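Local coordinates for mandelate racemase / muconate lactonizing enzyme family protein (Agrobacterium tumefaciens, PDB 4DXK) that belongs to the mandelate racemase subgroup of the enolase superfamily and probably catalyses a racemase- or lyase-type reaction, at residues Glu181-Met190 against Met220-Ile229. Numbering follows the deposited sequence.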
loop_
_atom_site.group_PDB
_atom_site.type_symbol
_atom_site.label_atom_id
_atom_site.label_comp_id
_atom_site.label_asym_id
_atom_site.label_seq_id
_atom_site.Cartn_x
_atom_site.Cartn_y
_atom_site.Cartn_z
ATOM N N GLU A 181 12.265 -5.666 -33.961
ATOM C CA GLU A 181 12.590 -4.620 -34.920
ATOM C C GLU A 181 11.442 -4.376 -35.898
ATOM O O GLU A 181 11.189 -3.238 -36.299
ATOM C CB GLU A 181 13.885 -4.964 -35.660
ATOM C CG GLU A 181 15.125 -4.801 -34.793
ATOM C CD GLU A 181 16.265 -5.732 -35.178
ATOM O OE1 GLU A 181 16.145 -6.445 -36.195
ATOM O OE2 GLU A 181 17.282 -5.750 -34.452
ATOM N N LYS A 182 10.750 -5.443 -36.289
ATOM C CA LYS A 182 9.647 -5.338 -37.246
ATOM C C LYS A 182 8.528 -4.401 -36.795
ATOM O O LYS A 182 7.922 -3.705 -37.611
ATOM C CB LYS A 182 9.048 -6.713 -37.534
ATOM C CG LYS A 182 9.932 -7.644 -38.334
ATOM C CD LYS A 182 9.336 -9.043 -38.408
ATOM C CE LYS A 182 7.861 -9.006 -38.767
ATOM N NZ LYS A 182 7.389 -10.303 -39.338
ATOM N N THR A 183 8.243 -4.397 -35.499
ATOM C CA THR A 183 7.101 -3.644 -34.979
ATOM C C THR A 183 7.497 -2.607 -33.925
ATOM O O THR A 183 6.637 -2.083 -33.211
ATOM C CB THR A 183 6.077 -4.597 -34.333
ATOM O OG1 THR A 183 6.684 -5.229 -33.197
ATOM C CG2 THR A 183 5.604 -5.666 -35.335
ATOM N N ARG A 184 8.793 -2.322 -33.826
ATOM C CA ARG A 184 9.328 -1.468 -32.764
ATOM C C ARG A 184 8.873 -1.970 -31.385
ATOM O O ARG A 184 8.604 -1.169 -30.481
ATOM C CB ARG A 184 8.950 0.013 -32.971
ATOM C CG ARG A 184 9.247 0.597 -34.364
ATOM C CD ARG A 184 10.726 0.574 -34.751
ATOM N NE ARG A 184 11.575 1.454 -33.940
ATOM C CZ ARG A 184 11.813 2.742 -34.197
ATOM N NH1 ARG A 184 12.613 3.437 -33.396
ATOM N NH2 ARG A 184 11.255 3.345 -35.243
ATOM N N GLY A 185 8.778 -3.293 -31.230
ATOM C CA GLY A 185 8.421 -3.882 -29.957
ATOM C C GLY A 185 6.984 -3.716 -29.496
ATOM O O GLY A 185 6.685 -3.999 -28.337
ATOM N N GLN A 186 6.080 -3.302 -30.384
ATOM C CA GLN A 186 4.691 -3.103 -29.971
ATOM C C GLN A 186 3.871 -4.383 -30.038
ATOM O O GLN A 186 2.836 -4.501 -29.376
ATOM C CB GLN A 186 4.005 -2.021 -30.810
ATOM C CG GLN A 186 4.499 -0.592 -30.534
ATOM C CD GLN A 186 4.022 0.023 -29.187
ATOM O OE1 GLN A 186 3.066 -0.449 -28.544
ATOM N NE2 GLN A 186 4.695 1.090 -28.771
ATOM N N TYR A 187 4.330 -5.341 -30.844
ATOM C CA TYR A 187 3.497 -6.471 -31.251
ATOM C C TYR A 187 4.351 -7.634 -31.741
ATOM O O TYR A 187 5.380 -7.426 -32.385
ATOM C CB TYR A 187 2.552 -6.028 -32.382
ATOM C CG TYR A 187 1.793 -7.161 -33.042
ATOM C CD1 TYR A 187 0.706 -7.756 -32.415
ATOM C CD2 TYR A 187 2.164 -7.626 -34.294
ATOM C CE1 TYR A 187 0.019 -8.800 -33.005
ATOM C CE2 TYR A 187 1.486 -8.668 -34.897
ATOM C CZ TYR A 187 0.409 -9.250 -34.254
ATOM O OH TYR A 187 -0.269 -10.280 -34.862
ATOM N N ILE A 188 3.921 -8.857 -31.442
ATOM C CA ILE A 188 4.509 -10.038 -32.062
ATOM C C ILE A 188 3.383 -10.969 -32.489
ATOM O O ILE A 188 2.487 -11.282 -31.704
ATOM C CB ILE A 188 5.548 -10.744 -31.138
ATOM C CG1 ILE A 188 6.298 -11.835 -31.901
ATOM C CG2 ILE A 188 4.902 -11.299 -29.875
ATOM C CD1 ILE A 188 7.476 -12.402 -31.130
ATOM N N SER A 189 3.404 -11.372 -33.753
ATOM C CA SER A 189 2.396 -12.298 -34.243
ATOM C C SER A 189 2.687 -13.657 -33.641
ATOM O O SER A 189 3.834 -13.966 -33.313
ATOM C CB SER A 189 2.438 -12.396 -35.768
ATOM O OG SER A 189 3.577 -13.125 -36.202
ATOM N N MET A 190 1.653 -14.475 -33.487
ATOM C CA MET A 190 1.857 -15.815 -32.957
ATOM C C MET A 190 2.772 -16.680 -33.834
ATOM O O MET A 190 3.597 -17.420 -33.299
ATOM C CB MET A 190 0.529 -16.502 -32.632
ATOM C CG MET A 190 -0.140 -15.876 -31.404
ATOM S SD MET A 190 -1.614 -16.731 -30.819
ATOM C CE MET A 190 -2.771 -16.318 -32.124
ATOM N N MET A 220 13.899 -4.264 -26.011
ATOM C CA MET A 220 13.263 -3.924 -27.281
ATOM C C MET A 220 11.736 -4.005 -27.304
ATOM O O MET A 220 11.119 -3.614 -28.292
ATOM C CB MET A 220 13.854 -4.771 -28.406
ATOM C CG MET A 220 15.367 -4.633 -28.509
ATOM S SD MET A 220 16.094 -5.563 -29.864
ATOM C CE MET A 220 15.334 -4.743 -31.258
ATOM N N TRP A 221 11.123 -4.482 -26.225
ATOM C CA TRP A 221 9.678 -4.718 -26.202
ATOM C C TRP A 221 8.918 -3.786 -25.278
ATOM O O TRP A 221 9.421 -3.394 -24.220
ATOM C CB TRP A 221 9.403 -6.166 -25.780
ATOM C CG TRP A 221 9.912 -7.136 -26.780
ATOM C CD1 TRP A 221 11.104 -7.796 -26.760
ATOM C CD2 TRP A 221 9.260 -7.518 -27.988
ATOM N NE1 TRP A 221 11.228 -8.592 -27.883
ATOM C CE2 TRP A 221 10.106 -8.425 -28.656
ATOM C CE3 TRP A 221 8.044 -7.167 -28.582
ATOM C CZ2 TRP A 221 9.760 -9.004 -29.875
ATOM C CZ3 TRP A 221 7.709 -7.737 -29.789
ATOM C CH2 TRP A 221 8.564 -8.641 -30.427
ATOM N N GLN A 222 7.691 -3.449 -25.676
ATOM C CA GLN A 222 6.727 -2.831 -24.780
ATOM C C GLN A 222 6.167 -3.880 -23.810
ATOM O O GLN A 222 6.424 -5.076 -23.963
ATOM C CB GLN A 222 5.618 -2.133 -25.571
ATOM C CG GLN A 222 6.144 -1.037 -26.493
ATOM C CD GLN A 222 6.831 0.059 -25.719
ATOM O OE1 GLN A 222 6.230 0.681 -24.845
ATOM N NE2 GLN A 222 8.103 0.291 -26.014
ATOM N N LEU A 223 5.408 -3.442 -22.812
ATOM C CA LEU A 223 5.029 -4.323 -21.703
ATOM C C LEU A 223 4.160 -5.500 -22.108
ATOM O O LEU A 223 4.413 -6.634 -21.685
ATOM C CB LEU A 223 4.346 -3.535 -20.589
ATOM C CG LEU A 223 3.884 -4.383 -19.401
ATOM C CD1 LEU A 223 5.061 -5.005 -18.671
ATOM C CD2 LEU A 223 3.049 -3.546 -18.443
ATOM N N LEU A 224 3.127 -5.241 -22.898
ATOM C CA LEU A 224 2.200 -6.318 -23.235
ATOM C C LEU A 224 2.832 -7.459 -24.054
ATOM O O LEU A 224 2.718 -8.618 -23.674
ATOM C CB LEU A 224 0.914 -5.790 -23.877
ATOM C CG LEU A 224 0.134 -4.778 -23.032
ATOM C CD1 LEU A 224 -1.140 -4.402 -23.768
ATOM C CD2 LEU A 224 -0.188 -5.313 -21.643
ATOM N N PRO A 225 3.521 -7.145 -25.170
ATOM C CA PRO A 225 4.159 -8.265 -25.869
ATOM C C PRO A 225 5.290 -8.895 -25.039
ATOM O O PRO A 225 5.529 -10.101 -25.168
ATOM C CB PRO A 225 4.692 -7.626 -27.158
ATOM C CG PRO A 225 4.815 -6.165 -26.839
ATOM C CD PRO A 225 3.647 -5.888 -25.929
ATOM N N ALA A 226 5.968 -8.123 -24.191
ATOM C CA ALA A 226 6.960 -8.720 -23.295
ATOM C C ALA A 226 6.324 -9.793 -22.404
ATOM O O ALA A 226 6.883 -10.887 -22.238
ATOM C CB ALA A 226 7.634 -7.644 -22.457
ATOM N N MET A 227 5.158 -9.493 -21.835
ATOM C CA MET A 227 4.480 -10.469 -20.980
ATOM C C MET A 227 3.980 -11.672 -21.784
ATOM O O MET A 227 4.036 -12.805 -21.310
ATOM C CB MET A 227 3.340 -9.821 -20.180
ATOM C CG MET A 227 3.815 -8.866 -19.093
ATOM S SD MET A 227 2.527 -8.304 -17.962
ATOM C CE MET A 227 1.466 -7.357 -19.072
ATOM N N GLN A 228 3.509 -11.427 -23.003
ATOM C CA GLN A 228 3.063 -12.501 -23.884
ATOM C C GLN A 228 4.210 -13.471 -24.181
ATOM O O GLN A 228 4.049 -14.694 -24.111
ATOM C CB GLN A 228 2.549 -11.876 -25.180
ATOM C CG GLN A 228 2.045 -12.857 -26.216
ATOM C CD GLN A 228 1.657 -12.161 -27.503
ATOM O OE1 GLN A 228 1.678 -10.935 -27.591
ATOM N NE2 GLN A 228 1.295 -12.943 -28.510
ATOM N N ILE A 229 5.370 -12.916 -24.514
ATOM C CA ILE A 229 6.561 -13.715 -24.784
ATOM C C ILE A 229 7.017 -14.479 -23.540
ATOM O O ILE A 229 7.355 -15.669 -23.618
ATOM C CB ILE A 229 7.709 -12.834 -25.335
ATOM C CG1 ILE A 229 7.346 -12.266 -26.711
ATOM C CG2 ILE A 229 9.023 -13.612 -25.373
ATOM C CD1 ILE A 229 8.251 -11.135 -27.162
HETATM O O HOH W 1 9.599 -1.141 -27.895
HETATM O O HOH W 2 4.027 2.070 -25.967
HETATM O O HOH W 3 1.748 -9.072 -29.570
HETATM O O HOH W 4 -0.166 -12.002 -31.217
#
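G185 and Q222 join two loops at the catalytic end of the barrel in a hydrated loop-to-loop contact, where the turn leaving helix 177-183 packs on the lead-in to helix 223-232. It illustrates how one straight backbone bond, a few waters and an indole can join two such loops. Q222 N, at the N-cap position of its helix, donates to G185 O over 2.9 Å with an almost linear N-H...O angle of 172°. The turn can come this close because R184, which has positive phi just past helix 177-183 and closes a Schellman motif, is followed by a glycine: G185 CA lies 3.2 Å from M220 O in a CA-H...O contact, leaving no room for a CB. Water 1 donates to both R184 O and M220 O and accepts from Q222 NE2, tying three groups together. Nearby, NE2 of Q186 lies 3.4 Å from Q222 CG; the two amide planes are only 23° apart, and water 2 links Q186 NE2 to Q222 OE1.

The indole of W221 fills the angle between the loops. Its CZ3 edge faces Y187 O at 3.5 Å, an oxygen already held in its carbonyl plane by T183 OG1 at 2.7 Å. CB of I188 touches W221 CH2 at 3.7 Å, while I229 CD1 covers one face of the ring over its centre. Farther along, Q228, with CG anti to the backbone N (chi1 180°) and the chain extended, brings its amide beside I188: water 3 joins OE1 to I188 N and water 4 joins NE2 to I188 O. Y187 OH bonds OD2 of D212 of a second subunit. Within one chain, the connections following strands 170-173 and 212-216 thus meet at the sodium-binding end (E216, E242, E268) of the enolase-superfamily (β/α)-barrel domain.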